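L-amino acid deaminase (Proteus vulgaris, PDB 5I39) is a membrane-bound, FAD-containing flavoprotein that probably catalyses the oxidative deamination of L-amino acids. Local coordinates at residues Phe26-Glu31 with Ile204-Ala209; Val64-Gly69 with Cys208-Leu213. All coordinates share one frame; numbering follows the deposited sequence.

Interaction 1 of 2, residues Phe26-Glu31 with Ile204-Ala209; sequences FVEGTE and IYTQCA. With FAD (flavin-adenine dinucleotide), chain B.
Glu28 OE2 takes three donors: its neighbour's amide, Gly29 N, at 2.9 Å, and two waters that sit between this carboxylate and the hydroxyl of Thr206. The bend at chi2 (52°) brings OE2 back to the Gly29 amide, which meets it on the anti side, away from the other oxygen. Glu28 OE2 and Thr206 OG1 are 3.9 Å apart, too far for a direct bond; waters 1 and 2, each donating to both atoms, span the gap. Thr206 OG1 in turn donates a hydrogen bond to Gln207 OE1 over 2.8 Å, coming from above the amide carbonyl plane, and Gln207 NE2 donates to water 1, which closes a small polar ring at the surface.

Further along, Thr30 carries the direct grip. Its amide N bonds to Ile204 O at 2.7 Å, and its hydroxyl receives the Ile204 amide in return, with OG1 to N at 2.9 Å and an N-H...O angle of 163°. A threonine hydroxyl thus does the work that a backbone carbonyl would do in an ordinary antiparallel pair. Thr30 O instead accepts from water 3, which itself accepts from Thr206 N. With OG1 beside its own backbone N (chi1 -55°), the rest of the Thr30 side chain is turned to Tyr205: CB sits over one face of the ring, displaced toward its rim, in a CH-pi contact 4.3 Å from the centroid, while CG2 approaches the phenol oxygen. Water 4, in the plane of that ring, links Tyr205 OH to Glu31 O. Beyond the contact, Lys198 of helix 189-199 donates to Glu28 O.

By these backbone, side-chain and water bonds the loop covers the edge of strand 203-205, the outer parallel strand of the Rossmann-type sheet that carries FAD in this flavoprotein.

Interaction 2 of 2, residues Val64-Gly69 with Cys208-Leu213; sequences VIVEKG and CAARGL. With FAD (flavin-adenine dinucleotide), chain B.
Cys208 and Val66 pack against each other, with Cys208 SG 4.0 Å from Val66 CG1. The thiol lies anti to its own backbone N (chi1 -176°), which lays it against the valine, while the other methyl, Val66 CG2, reaches the CB of Ala210. Thr225 touches both Val66 and Cys208 and adds to this apolar patch. The backbones are joined by Cys208 N to Glu67 O at 2.9 Å.

Lys68 is the third main participant. Its CB packs on Ala209 CB at 3.6 Å, and from there the chain runs over one face of the FAD adenine, CG near C4A and CE near C8A. A bend at chi4 (55°) turns NZ to donate to FAD O2B at 3.1 Å, and the lysine also makes a cation-pi contact with Trp242.

Ala210 reads the adenine while Glu67 holds the ribose. Ala210 N donates to FAD N1A and Ala210 O accepts from N6A, both at 2.9 Å, which recognises the adenine by its edge. Glu67 takes one ribose hydroxyl on each oxygen, O3B on OE1 and O2B on OE2; Ala45 N and Gly69 N also donate to OE1 and OE2 respectively. Glu67 directly follows strand 63-66, the second strand of the Rossmann-type unit, as does the ribose-binding acid in many FAD and NAD folds. Fed by four donors, its carboxylate is probably ionised and suits a cofactor with unphosphorylated ribose hydroxyls.

The two contacts have centres 10 Å apart and share Cys208 and Ala209, which lie on the turn from strand 203-205 to strand 210-216. Along the chain the order is 26-31, 64-69, then 204-209 running into 208-213. Strands 63-66 and 203-205 are parallel neighbours in the Rossmann-type sheet, probably bonded through Tyr205 O to Glu67 N (2.8 Å) and Tyr205 N to Ile65 O (2.9 Å). Interaction 1 covers the outer edge of this sheet, at strand 203-205; interaction 2 lies where the chain after that strand crosses to the three-stranded sheet beginning with 210-216, and there lines the adenosine end of FAD.

Interaction 1 of 2, residues Phe26-Glu31 with Ile204-Ala209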
loop_
_atom_site.group_PDB
_atom_site.type_symbol
_atom_site.label_atom_id
_atom_site.label_comp_id
_atom_site.label_asym_id
_atom_site.label_seq_id
_atom_site.Cartn_x
_atom_site.Cartn_y
_atom_site.Cartn_z
ATOM N N PHE A 26 -6.561 -1.669 -15.913
ATOM C CA PHE A 26 -5.831 -0.915 -16.930
ATOM C C PHE A 26 -6.405 0.487 -17.048
ATOM O O PHE A 26 -7.592 0.658 -17.324
ATOM C CB PHE A 26 -5.839 -1.586 -18.307
ATOM C CG PHE A 26 -5.030 -0.834 -19.330
ATOM C CD1 PHE A 26 -3.643 -0.942 -19.354
ATOM C CD2 PHE A 26 -5.644 0.029 -20.233
ATOM C CE1 PHE A 26 -2.887 -0.227 -20.276
ATOM C CE2 PHE A 26 -4.895 0.746 -21.157
ATOM C CZ PHE A 26 -3.516 0.619 -21.177
ATOM N N VAL A 27 -5.547 1.475 -16.831
ATOM C CA VAL A 27 -5.886 2.874 -17.032
ATOM C C VAL A 27 -4.904 3.411 -18.052
ATOM O O VAL A 27 -3.694 3.317 -17.858
ATOM C CB VAL A 27 -5.773 3.666 -15.719
ATOM C CG1 VAL A 27 -5.953 5.159 -15.962
ATOM C CG2 VAL A 27 -6.805 3.167 -14.723
ATOM N N GLU A 28 -5.422 3.968 -19.142
ATOM C CA GLU A 28 -4.558 4.485 -20.193
ATOM C C GLU A 28 -3.857 5.757 -19.730
ATOM O O GLU A 28 -4.405 6.543 -18.954
ATOM C CB GLU A 28 -5.348 4.744 -21.481
ATOM C CG GLU A 28 -4.485 5.048 -22.705
ATOM C CD GLU A 28 -3.401 4.009 -22.962
ATOM O OE1 GLU A 28 -3.696 2.988 -23.617
ATOM O OE2 GLU A 28 -2.250 4.213 -22.502
ATOM N N GLY A 29 -2.627 5.937 -20.194
ATOM C CA GLY A 29 -1.915 7.184 -19.981
ATOM C C GLY A 29 -2.558 8.334 -20.738
ATOM O O GLY A 29 -3.348 8.135 -21.663
ATOM N N THR A 30 -2.214 9.545 -20.329
ATOM C CA THR A 30 -2.623 10.755 -21.031
ATOM C C THR A 30 -2.095 10.721 -22.468
ATOM O O THR A 30 -0.947 10.347 -22.697
ATOM C CB THR A 30 -2.079 11.993 -20.296
ATOM O OG1 THR A 30 -2.514 11.954 -18.930
ATOM C CG2 THR A 30 -2.544 13.294 -20.947
ATOM N N GLU A 31 -2.947 11.093 -23.422
ATOM C CA GLU A 31 -2.578 11.113 -24.840
ATOM C C GLU A 31 -1.746 12.345 -25.169
ATOM O O GLU A 31 -1.745 13.321 -24.424
ATOM C CB GLU A 31 -3.829 11.110 -25.722
ATOM C CG GLU A 31 -4.645 9.827 -25.669
ATOM C CD GLU A 31 -5.935 9.905 -26.471
ATOM O OE1 GLU A 31 -6.001 10.679 -27.452
ATOM O OE2 GLU A 31 -6.896 9.191 -26.118
ATOM N N ILE A 204 -0.510 11.842 -16.870
ATOM C CA ILE A 204 0.278 10.648 -16.573
ATOM C C ILE A 204 0.738 10.030 -17.883
ATOM O O ILE A 204 -0.083 9.562 -18.675
ATOM C CB ILE A 204 -0.525 9.602 -15.765
ATOM C CG1 ILE A 204 -1.143 10.254 -14.518
ATOM C CG2 ILE A 204 0.383 8.434 -15.381
ATOM C CD1 ILE A 204 -1.992 9.338 -13.654
ATOM N N TYR A 205 2.050 10.015 -18.098
ATOM C CA TYR A 205 2.629 9.509 -19.343
ATOM C C TYR A 205 3.266 8.152 -19.107
ATOM O O TYR A 205 4.217 8.025 -18.338
ATOM C CB TYR A 205 3.602 10.532 -19.936
ATOM C CG TYR A 205 2.844 11.785 -20.270
ATOM C CD1 TYR A 205 2.175 11.917 -21.487
ATOM C CD2 TYR A 205 2.701 12.801 -19.332
ATOM C CE1 TYR A 205 1.424 13.044 -21.773
ATOM C CE2 TYR A 205 1.946 13.928 -19.602
ATOM C CZ TYR A 205 1.311 14.047 -20.825
ATOM O OH TYR A 205 0.570 15.177 -21.086
ATOM N N THR A 206 2.695 7.140 -19.756
ATOM C CA THR A 206 3.144 5.759 -19.644
ATOM C C THR A 206 4.178 5.447 -20.726
ATOM O O THR A 206 4.360 6.217 -21.673
ATOM C CB THR A 206 1.955 4.795 -19.747
ATOM O OG1 THR A 206 1.218 5.073 -20.941
ATOM C CG2 THR A 206 1.041 4.970 -18.552
ATOM N N GLN A 207 4.862 4.316 -20.578
ATOM C CA GLN A 207 5.989 3.957 -21.455
ATOM C C GLN A 207 6.977 5.127 -21.573
ATOM O O GLN A 207 7.461 5.451 -22.664
ATOM C CB GLN A 207 5.490 3.513 -22.839
ATOM C CG GLN A 207 4.623 2.265 -22.821
ATOM C CD GLN A 207 3.201 2.522 -22.353
ATOM O OE1 GLN A 207 2.568 3.493 -22.768
ATOM N NE2 GLN A 207 2.687 1.650 -21.492
ATOM N N CYS A 208 7.252 5.759 -20.434
ATOM C CA CYS A 208 7.991 7.016 -20.373
ATOM C C CYS A 208 8.844 7.045 -19.107
ATOM O O CYS A 208 8.433 7.569 -18.073
ATOM C CB CYS A 208 7.013 8.192 -20.409
ATOM S SG CYS A 208 7.784 9.825 -20.460
ATOM N N ALA A 209 10.030 6.456 -19.198
ATOM C CA ALA A 209 10.939 6.356 -18.066
ATOM C C ALA A 209 11.676 7.661 -17.833
ATOM O O ALA A 209 12.200 8.258 -18.774
ATOM C CB ALA A 209 11.948 5.246 -18.298
HETATM P PA FAD B . 4.807 0.756 -7.231
HETATM O O1A FAD B . 5.715 -0.435 -7.560
HETATM O O2A FAD B . 3.327 0.427 -7.223
HETATM O O5B FAD B . 4.979 1.937 -8.281
HETATM C C5B FAD B . 6.241 2.496 -8.618
HETATM C C4B FAD B . 6.157 2.829 -10.096
HETATM O O4B FAD B . 7.343 3.556 -10.475
HETATM C C3B FAD B . 6.108 1.571 -10.965
HETATM O O3B FAD B . 4.890 1.544 -11.708
HETATM C C2B FAD B . 7.372 1.706 -11.828
HETATM O O2B FAD B . 7.221 1.169 -13.156
HETATM C C1B FAD B . 7.630 3.202 -11.810
HETATM N N9A FAD B . 9.014 3.613 -12.062
HETATM C C8A FAD B . 10.096 3.165 -11.457
HETATM N N7A FAD B . 11.210 3.798 -11.883
HETATM C C5A FAD B . 10.782 4.663 -12.792
HETATM C C6A FAD B . 11.411 5.656 -13.659
HETATM N N6A FAD B . 12.748 5.834 -13.632
HETATM N N1A FAD B . 10.631 6.389 -14.477
HETATM C C2A FAD B . 9.300 6.238 -14.499
HETATM N N3A FAD B . 8.650 5.336 -13.754
HETATM C C4A FAD B . 9.342 4.561 -12.909
HETATM N N1 FAD B . 0.513 -2.707 1.482
HETATM C C2 FAD B . -0.555 -2.603 2.278
HETATM O O2 FAD B . -0.816 -1.486 2.760
HETATM N N3 FAD B . -1.326 -3.683 2.556
HETATM C C4 FAD B . -1.086 -4.917 2.100
HETATM O O4 FAD B . -1.833 -5.848 2.368
HETATM C C4X FAD B . 0.083 -5.124 1.235
HETATM N N5 FAD B . 0.456 -6.342 0.758
HETATM C C5X FAD B . 1.421 -6.432 -0.164
HETATM C C6 FAD B . 1.677 -7.632 -0.831
HETATM C C7 FAD B . 2.634 -7.727 -1.836
HETATM C C7M FAD B . 2.852 -9.028 -2.576
HETATM C C8 FAD B . 3.421 -6.540 -2.202
HETATM C C8M FAD B . 4.447 -6.578 -3.309
HETATM C C9 FAD B . 3.182 -5.345 -1.520
HETATM C C9A FAD B . 2.223 -5.246 -0.519
HETATM N N10 FAD B . 1.987 -4.047 0.163
HETATM C C10 FAD B . 0.855 -3.899 0.961
HETATM C "C1'" FAD B . 2.799 -2.871 -0.082
HETATM C "C2'" FAD B . 2.258 -1.964 -1.130
HETATM O "O2'" FAD B . 1.755 -2.749 -2.206
HETATM C "C3'" FAD B . 3.404 -1.061 -1.576
HETATM O "O3'" FAD B . 4.067 -0.450 -0.437
HETATM C "C4'" FAD B . 2.959 0.056 -2.491
HETATM O "O4'" FAD B . 2.168 -0.475 -3.571
HETATM C "C5'" FAD B . 4.176 0.772 -3.049
HETATM O "O5'" FAD B . 3.683 1.769 -3.945
HETATM P P FAD B . 4.739 2.551 -4.892
HETATM O O1P FAD B . 3.952 3.568 -5.663
HETATM O O2P FAD B . 5.935 2.978 -4.068
HETATM O O3P FAD B . 5.330 1.369 -5.837
HETATM O O HOH W 1 -0.253 2.467 -20.860
HETATM O O HOH W 2 -0.298 6.198 -23.591
HETATM O O HOH W 3 0.766 8.193 -21.913
HETATM O O HOH W 4 -0.249 15.531 -23.615
#

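Interaction 2 of 2, residues Val64-Gly69 with Cys208-Leu213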
loop_
_atom_site.group_PDB
_atom_site.type_symbol
_atom_site.label_atom_id
_atom_site.label_comp_id
_atom_site.label_asym_id
_atom_site.label_seq_id
_atom_site.Cartn_x
_atom_site.Cartn_y
_atom_site.Cartn_z
ATOM N N VAL A 64 2.727 16.458 -13.503
ATOM C CA VAL A 64 2.905 15.416 -14.499
ATOM C C VAL A 64 3.566 14.225 -13.819
ATOM O O VAL A 64 4.564 14.386 -13.119
ATOM C CB VAL A 64 3.770 15.904 -15.683
ATOM C CG1 VAL A 64 4.232 14.747 -16.564
ATOM C CG2 VAL A 64 2.991 16.907 -16.519
ATOM N N ILE A 65 3.003 13.037 -14.031
ATOM C CA ILE A 65 3.637 11.787 -13.624
ATOM C C ILE A 65 4.231 11.147 -14.869
ATOM O O ILE A 65 3.561 11.055 -15.903
ATOM C CB ILE A 65 2.659 10.781 -12.973
ATOM C CG1 ILE A 65 1.919 11.420 -11.791
ATOM C CG2 ILE A 65 3.416 9.526 -12.529
ATOM C CD1 ILE A 65 0.927 10.512 -11.095
ATOM N N VAL A 66 5.473 10.686 -14.757
ATOM C CA VAL A 66 6.080 9.853 -15.791
ATOM C C VAL A 66 6.227 8.434 -15.239
ATOM O O VAL A 66 6.672 8.238 -14.104
ATOM C CB VAL A 66 7.403 10.443 -16.341
ATOM C CG1 VAL A 66 7.118 11.759 -17.047
ATOM C CG2 VAL A 66 8.463 10.625 -15.260
ATOM N N GLU A 67 5.812 7.461 -16.048
ATOM C CA GLU A 67 5.723 6.061 -15.655
ATOM C C GLU A 67 6.362 5.222 -16.759
ATOM O O GLU A 67 5.945 5.290 -17.918
ATOM C CB GLU A 67 4.250 5.679 -15.450
ATOM C CG GLU A 67 3.947 4.185 -15.378
ATOM C CD GLU A 67 4.740 3.462 -14.312
ATOM O OE1 GLU A 67 4.579 3.802 -13.121
ATOM O OE2 GLU A 67 5.514 2.545 -14.674
ATOM N N LYS A 68 7.371 4.437 -16.395
ATOM C CA LYS A 68 8.164 3.677 -17.369
ATOM C C LYS A 68 7.365 2.551 -18.034
ATOM O O LYS A 68 7.649 2.190 -19.172
ATOM C CB LYS A 68 9.449 3.129 -16.725
ATOM C CG LYS A 68 9.242 2.047 -15.676
ATOM C CD LYS A 68 10.559 1.496 -15.150
ATOM C CE LYS A 68 10.353 0.498 -14.020
ATOM N NZ LYS A 68 9.441 -0.630 -14.369
ATOM N N GLY A 69 6.393 1.992 -17.318
ATOM C CA GLY A 69 5.529 0.937 -17.844
ATOM C C GLY A 69 4.090 1.403 -17.883
ATOM O O GLY A 69 3.799 2.500 -18.358
ATOM N N CYS A 208 7.252 5.759 -20.434
ATOM C CA CYS A 208 7.991 7.016 -20.373
ATOM C C CYS A 208 8.844 7.045 -19.107
ATOM O O CYS A 208 8.433 7.569 -18.073
ATOM C CB CYS A 208 7.013 8.192 -20.409
ATOM S SG CYS A 208 7.784 9.825 -20.460
ATOM N N ALA A 209 10.030 6.456 -19.198
ATOM C CA ALA A 209 10.939 6.356 -18.066
ATOM C C ALA A 209 11.676 7.661 -17.833
ATOM O O ALA A 209 12.200 8.258 -18.774
ATOM C CB ALA A 209 11.948 5.246 -18.298
ATOM N N ALA A 210 11.718 8.098 -16.578
ATOM C CA ALA A 210 12.611 9.169 -16.168
ATOM C C ALA A 210 14.027 8.605 -16.102
ATOM O O ALA A 210 14.270 7.604 -15.430
ATOM C CB ALA A 210 12.203 9.720 -14.812
ATOM N N ARG A 211 14.943 9.249 -16.818
ATOM C CA ARG A 211 16.351 8.842 -16.869
ATOM C C ARG A 211 17.238 9.628 -15.912
ATOM O O ARG A 211 18.233 9.107 -15.426
ATOM C CB ARG A 211 16.896 8.995 -18.296
ATOM C CG ARG A 211 16.173 8.190 -19.365
ATOM C CD ARG A 211 16.139 6.714 -19.022
ATOM N NE ARG A 211 15.770 5.870 -20.156
ATOM C CZ ARG A 211 15.360 4.605 -20.062
ATOM N NH1 ARG A 211 15.232 4.010 -18.874
ATOM N NH2 ARG A 211 15.060 3.926 -21.166
ATOM N N GLY A 212 16.900 10.886 -15.654
ATOM C CA GLY A 212 17.718 11.722 -14.791
ATOM C C GLY A 212 17.179 13.130 -14.696
ATOM O O GLY A 212 16.009 13.382 -15.020
ATOM N N LEU A 213 18.048 14.037 -14.259
ATOM C CA LEU A 213 17.718 15.441 -14.064
ATOM C C LEU A 213 18.723 16.323 -14.782
ATOM O O LEU A 213 19.821 15.887 -15.141
ATOM C CB LEU A 213 17.762 15.800 -12.576
ATOM C CG LEU A 213 16.941 14.963 -11.603
ATOM C CD1 LEU A 213 17.204 15.424 -10.178
ATOM C CD2 LEU A 213 15.461 15.053 -11.932
HETATM P PA FAD B . 4.807 0.756 -7.231
HETATM O O1A FAD B . 5.715 -0.435 -7.560
HETATM O O2A FAD B . 3.327 0.427 -7.223
HETATM O O5B FAD B . 4.979 1.937 -8.281
HETATM C C5B FAD B . 6.241 2.496 -8.618
HETATM C C4B FAD B . 6.157 2.829 -10.096
HETATM O O4B FAD B . 7.343 3.556 -10.475
HETATM C C3B FAD B . 6.108 1.571 -10.965
HETATM O O3B FAD B . 4.890 1.544 -11.708
HETATM C C2B FAD B . 7.372 1.706 -11.828
HETATM O O2B FAD B . 7.221 1.169 -13.156
HETATM C C1B FAD B . 7.630 3.202 -11.810
HETATM N N9A FAD B . 9.014 3.613 -12.062
HETATM C C8A FAD B . 10.096 3.165 -11.457
HETATM N N7A FAD B . 11.210 3.798 -11.883
HETATM C C5A FAD B . 10.782 4.663 -12.792
HETATM C C6A FAD B . 11.411 5.656 -13.659
HETATM N N6A FAD B . 12.748 5.834 -13.632
HETATM N N1A FAD B . 10.631 6.389 -14.477
HETATM C C2A FAD B . 9.300 6.238 -14.499
HETATM N N3A FAD B . 8.650 5.336 -13.754
HETATM C C4A FAD B . 9.342 4.561 -12.909
HETATM N N1 FAD B . 0.513 -2.707 1.482
HETATM C C2 FAD B . -0.555 -2.603 2.278
HETATM O O2 FAD B . -0.816 -1.486 2.760
HETATM N N3 FAD B . -1.326 -3.683 2.556
HETATM C C4 FAD B . -1.086 -4.917 2.100
HETATM O O4 FAD B . -1.833 -5.848 2.368
HETATM C C4X FAD B . 0.083 -5.124 1.235
HETATM N N5 FAD B . 0.456 -6.342 0.758
HETATM C C5X FAD B . 1.421 -6.432 -0.164
HETATM C C6 FAD B . 1.677 -7.632 -0.831
HETATM C C7 FAD B . 2.634 -7.727 -1.836
HETATM C C7M FAD B . 2.852 -9.028 -2.576
HETATM C C8 FAD B . 3.421 -6.540 -2.202
HETATM C C8M FAD B . 4.447 -6.578 -3.309
HETATM C C9 FAD B . 3.182 -5.345 -1.520
HETATM C C9A FAD B . 2.223 -5.246 -0.519
HETATM N N10 FAD B . 1.987 -4.047 0.163
HETATM C C10 FAD B . 0.855 -3.899 0.961
HETATM C "C1'" FAD B . 2.799 -2.871 -0.082
HETATM C "C2'" FAD B . 2.258 -1.964 -1.130
HETATM O "O2'" FAD B . 1.755 -2.749 -2.206
HETATM C "C3'" FAD B . 3.404 -1.061 -1.576
HETATM O "O3'" FAD B . 4.067 -0.450 -0.437
HETATM C "C4'" FAD B . 2.959 0.056 -2.491
HETATM O "O4'" FAD B . 2.168 -0.475 -3.571
HETATM C "C5'" FAD B . 4.176 0.772 -3.049
HETATM O "O5'" FAD B . 3.683 1.769 -3.945
HETATM P P FAD B . 4.739 2.551 -4.892
HETATM O O1P FAD B . 3.952 3.568 -5.663
HETATM O O2P FAD B . 5.935 2.978 -4.068
HETATM O O3P FAD B . 5.330 1.369 -5.837
#